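PDB 6SKY: Serine/threonine-protein kinase Tel1 from Chaetomium thermophilum, which probably phosphorylates serine and threonine residues followed by glutamine in its targets, thereby signalling DNA damage as the fungal counterpart of ATM. Local coordinates for residues V1886-A1891 against E2734-R2739. Residues are numbered along the deposited sequence; the frame is centred on the assembly and turned at random.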
ATOM      1  N   VAL A1886      29.481  24.873  -6.613  1.00 23.43           N
ATOM      2  CA  VAL A1886      30.925  25.003  -6.756  1.00 23.43           C
ATOM      3  C   VAL A1886      31.631  23.873  -6.026  1.00 23.43           C
ATOM      4  O   VAL A1886      32.607  23.302  -6.524  1.00 23.43           O
ATOM      5  CB  VAL A1886      31.375  26.384  -6.250  1.00 23.43           C
ATOM      6  CG1 VAL A1886      32.834  26.558  -6.438  1.00 23.43           C
ATOM      7  CG2 VAL A1886      30.631  27.469  -6.968  1.00 23.43           C
ATOM      8  N   ALA A1887      31.137  23.517  -4.842  1.00 22.50           N
ATOM      9  CA  ALA A1887      31.733  22.430  -4.079  1.00 22.50           C
ATOM     10  C   ALA A1887      31.586  21.101  -4.796  1.00 22.50           C
ATOM     11  O   ALA A1887      32.501  20.276  -4.777  1.00 22.50           O
ATOM     12  CB  ALA A1887      31.095  22.356  -2.700  1.00 22.50           C
ATOM     13  N   LEU A1888      30.441  20.870  -5.438  1.00 24.66           N
ATOM     14  CA  LEU A1888      30.253  19.637  -6.191  1.00 24.66           C
ATOM     15  C   LEU A1888      31.175  19.575  -7.400  1.00 24.66           C
ATOM     16  O   LEU A1888      31.746  18.521  -7.697  1.00 24.66           O
ATOM     17  CB  LEU A1888      28.798  19.511  -6.618  1.00 24.66           C
ATOM     18  CG  LEU A1888      28.394  18.257  -7.378  1.00 24.66           C
ATOM     19  CD1 LEU A1888      28.742  17.030  -6.598  1.00 24.66           C
ATOM     20  CD2 LEU A1888      26.932  18.296  -7.635  1.00 24.66           C
ATOM     21  N   LEU A1889      31.341  20.688  -8.109  1.00 21.98           N
ATOM     22  CA  LEU A1889      32.286  20.702  -9.220  1.00 21.98           C
ATOM     23  C   LEU A1889      33.705  20.400  -8.750  1.00 21.98           C
ATOM     24  O   LEU A1889      34.430  19.628  -9.390  1.00 21.98           O
ATOM     25  CB  LEU A1889      32.224  22.045  -9.933  1.00 21.98           C
ATOM     26  CG  LEU A1889      33.220  22.291 -11.060  1.00 21.98           C
ATOM     27  CD1 LEU A1889      33.031  21.327 -12.188  1.00 21.98           C
ATOM     28  CD2 LEU A1889      33.056  23.683 -11.556  1.00 21.98           C
ATOM     29  N   PHE A1890      34.122  20.991  -7.631  1.00 24.52           N
ATOM     30  CA  PHE A1890      35.456  20.708  -7.114  1.00 24.52           C
ATOM     31  C   PHE A1890      35.589  19.261  -6.671  1.00 24.52           C
ATOM     32  O   PHE A1890      36.643  18.651  -6.850  1.00 24.52           O
ATOM     33  CB  PHE A1890      35.784  21.637  -5.957  1.00 24.52           C
ATOM     34  CG  PHE A1890      36.118  23.025  -6.373  1.00 24.52           C
ATOM     35  CD1 PHE A1890      36.733  23.270  -7.570  1.00 24.52           C
ATOM     36  CD2 PHE A1890      35.814  24.088  -5.559  1.00 24.52           C
ATOM     37  CE1 PHE A1890      37.035  24.546  -7.944  1.00 24.52           C
ATOM     38  CE2 PHE A1890      36.120  25.359  -5.928  1.00 24.52           C
ATOM     39  CZ  PHE A1890      36.728  25.589  -7.119  1.00 24.52           C
ATOM     40  N   ALA A1891      34.537  18.694  -6.085  1.00 25.97           N
ATOM     41  CA  ALA A1891      34.589  17.300  -5.664  1.00 25.97           C
ATOM     42  C   ALA A1891      34.732  16.367  -6.855  1.00 25.97           C
ATOM     43  O   ALA A1891      35.426  15.349  -6.779  1.00 25.97           O
ATOM     44  CB  ALA A1891      33.341  16.954  -4.864  1.00 25.97           C
ATOM     45  N   GLU A2734      25.255  26.866 -14.114  1.00 33.85           N
ATOM     46  CA  GLU A2734      24.859  26.375 -15.421  1.00 33.85           C
ATOM     47  C   GLU A2734      25.296  24.935 -15.625  1.00 33.85           C
ATOM     48  O   GLU A2734      24.539  24.127 -16.156  1.00 33.85           O
ATOM     49  CB  GLU A2734      25.451  27.275 -16.493  1.00 33.85           C
ATOM     50  CG  GLU A2734      24.745  27.213 -17.809  1.00 33.85           C
ATOM     51  CD  GLU A2734      25.442  28.030 -18.863  1.00 33.85           C
ATOM     52  OE1 GLU A2734      26.619  28.389 -18.645  1.00 33.85           O
ATOM     53  OE2 GLU A2734      24.821  28.317 -19.906  1.00 33.85           O
ATOM     54  N   TRP A2735      26.517  24.599 -15.217  1.00 37.14           N
ATOM     55  CA  TRP A2735      27.008  23.235 -15.354  1.00 37.14           C
ATOM     56  C   TRP A2735      26.093  22.244 -14.654  1.00 37.14           C
ATOM     57  O   TRP A2735      25.704  21.226 -15.234  1.00 37.14           O
ATOM     58  CB  TRP A2735      28.425  23.156 -14.800  1.00 37.14           C
ATOM     59  CG  TRP A2735      28.980  21.790 -14.601  1.00 37.14           C
ATOM     60  CD1 TRP A2735      29.569  21.007 -15.533  1.00 37.14           C
ATOM     61  CD2 TRP A2735      29.046  21.064 -13.373  1.00 37.14           C
ATOM     62  NE1 TRP A2735      29.979  19.830 -14.975  1.00 37.14           N
ATOM     63  CE2 TRP A2735      29.665  19.841 -13.647  1.00 37.14           C
ATOM     64  CE3 TRP A2735      28.626  21.327 -12.070  1.00 37.14           C
ATOM     65  CZ2 TRP A2735      29.883  18.890 -12.672  1.00 37.14           C
ATOM     66  CZ3 TRP A2735      28.835  20.380 -11.114  1.00 37.14           C
ATOM     67  CH2 TRP A2735      29.458  19.179 -11.414  1.00 37.14           C
ATOM     68  N   PHE A2736      25.728  22.528 -13.406  1.00 25.00           N
ATOM     69  CA  PHE A2736      24.895  21.596 -12.660  1.00 25.00           C
ATOM     70  C   PHE A2736      23.516  21.461 -13.284  1.00 25.00           C
ATOM     71  O   PHE A2736      22.989  20.349 -13.414  1.00 25.00           O
ATOM     72  CB  PHE A2736      24.792  22.042 -11.208  1.00 25.00           C
ATOM     73  CG  PHE A2736      24.042  21.092 -10.344  1.00 25.00           C
ATOM     74  CD1 PHE A2736      24.578  19.874 -10.023  1.00 25.00           C
ATOM     75  CD2 PHE A2736      22.799  21.409  -9.862  1.00 25.00           C
ATOM     76  CE1 PHE A2736      23.889  19.001  -9.246  1.00 25.00           C
ATOM     77  CE2 PHE A2736      22.117  20.535  -9.084  1.00 25.00           C
ATOM     78  CZ  PHE A2736      22.661  19.332  -8.776  1.00 25.00           C
ATOM     79  N   GLN A2737      22.924  22.573 -13.707  1.00 32.74           N
ATOM     80  CA  GLN A2737      21.601  22.493 -14.309  1.00 32.74           C
ATOM     81  C   GLN A2737      21.620  21.713 -15.619  1.00 32.74           C
ATOM     82  O   GLN A2737      20.723  20.908 -15.885  1.00 32.74           O
ATOM     83  CB  GLN A2737      21.053  23.893 -14.527  1.00 32.74           C
ATOM     84  CG  GLN A2737      19.639  23.920 -14.995  1.00 32.74           C
ATOM     85  CD  GLN A2737      19.322  25.197 -15.717  1.00 32.74           C
ATOM     86  OE1 GLN A2737      20.026  26.192 -15.570  1.00 32.74           O
ATOM     87  NE2 GLN A2737      18.268  25.178 -16.521  1.00 32.74           N
ATOM     88  N   LYS A2738      22.639  21.920 -16.447  1.00 24.19           N
ATOM     89  CA  LYS A2738      22.679  21.240 -17.733  1.00 24.19           C
ATOM     90  C   LYS A2738      22.983  19.761 -17.585  1.00 24.19           C
ATOM     91  O   LYS A2738      22.465  18.945 -18.351  1.00 24.19           O
ATOM     92  CB  LYS A2738      23.710  21.890 -18.639  1.00 24.19           C
ATOM     93  CG  LYS A2738      23.503  23.353 -18.866  1.00 24.19           C
ATOM     94  CD  LYS A2738      22.135  23.657 -19.332  1.00 24.19           C
ATOM     95  CE  LYS A2738      22.040  25.069 -19.815  1.00 24.19           C
ATOM     96  NZ  LYS A2738      21.740  25.986 -18.716  1.00 24.19           N
ATOM     97  N   ARG A2739      23.812  19.388 -16.618  1.00 37.14           N
ATOM     98  CA  ARG A2739      24.049  17.973 -16.391  1.00 37.14           C
ATOM     99  C   ARG A2739      22.807  17.283 -15.850  1.00 37.14           C
ATOM    100  O   ARG A2739      22.538  16.127 -16.198  1.00 37.14           O
ATOM    101  CB  ARG A2739      25.222  17.796 -15.448  1.00 37.14           C
ATOM    102  CG  ARG A2739      26.033  16.587 -15.741  1.00 37.14           C
ATOM    103  CD  ARG A2739      27.053  16.373 -14.673  1.00 37.14           C
ATOM    104  NE  ARG A2739      26.431  16.290 -13.364  1.00 37.14           N
ATOM    105  CZ  ARG A2739      27.089  16.003 -12.254  1.00 37.14           C
ATOM    106  NH1 ARG A2739      26.457  15.946 -11.097  1.00 37.14           N
ATOM    107  NH2 ARG A2739      28.384  15.763 -12.310  1.00 37.14           N
TER
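Leu1889 lies over one face of the Trp2735 indole, its CD1 methyl 4.0 Å from the centroid of the six-membered ring and 11° off the ring normal, a CH-pi contact made almost straight down on the ring. CG of Leu1889 is anti to the backbone N (chi1 175°), which carries CD1 forward over the ring, while its CB lies 4.0 Å from Trp2735 CZ3. The indole is long enough to reach the other backbone: its CH2 comes within 3.9 Å of Leu1889 CA. Leu1888 meets the same ring at its edge, near the ring plane, through CG. Its branched end suits a second task, for CD2 stands 3.5 Å from CE1 of Phe2736, the two side chains crossing at about a right angle.

These residues join helix 1884-1898, in the alpha-helical FAT region, to helix 2732-2755 of the PI3/PI4-type kinase region. The short segments approach to 10.4 Å between axes at 75°, a steep crossing and a wide separation that large side chains bridge. An alanine in place of Trp2735 would probably open a gap beneath Leu1889 and take away the ring corner over the Arg2739 guanidinium, leaving that group freer to turn.

That corner, Trp2735 CH2, sits 3.6 Å above the guanidinium plane and toward its rim, the two flat groups being well tilted against each other. Arginine suits this border because its long chain reaches past the indole, so that NH2 can form a salt bridge with Glu1892, adding an ionic tie between the two helices. Beyond the pair, Ile1924 touches both Leu1888 and Phe2736, continuing the apolar layer.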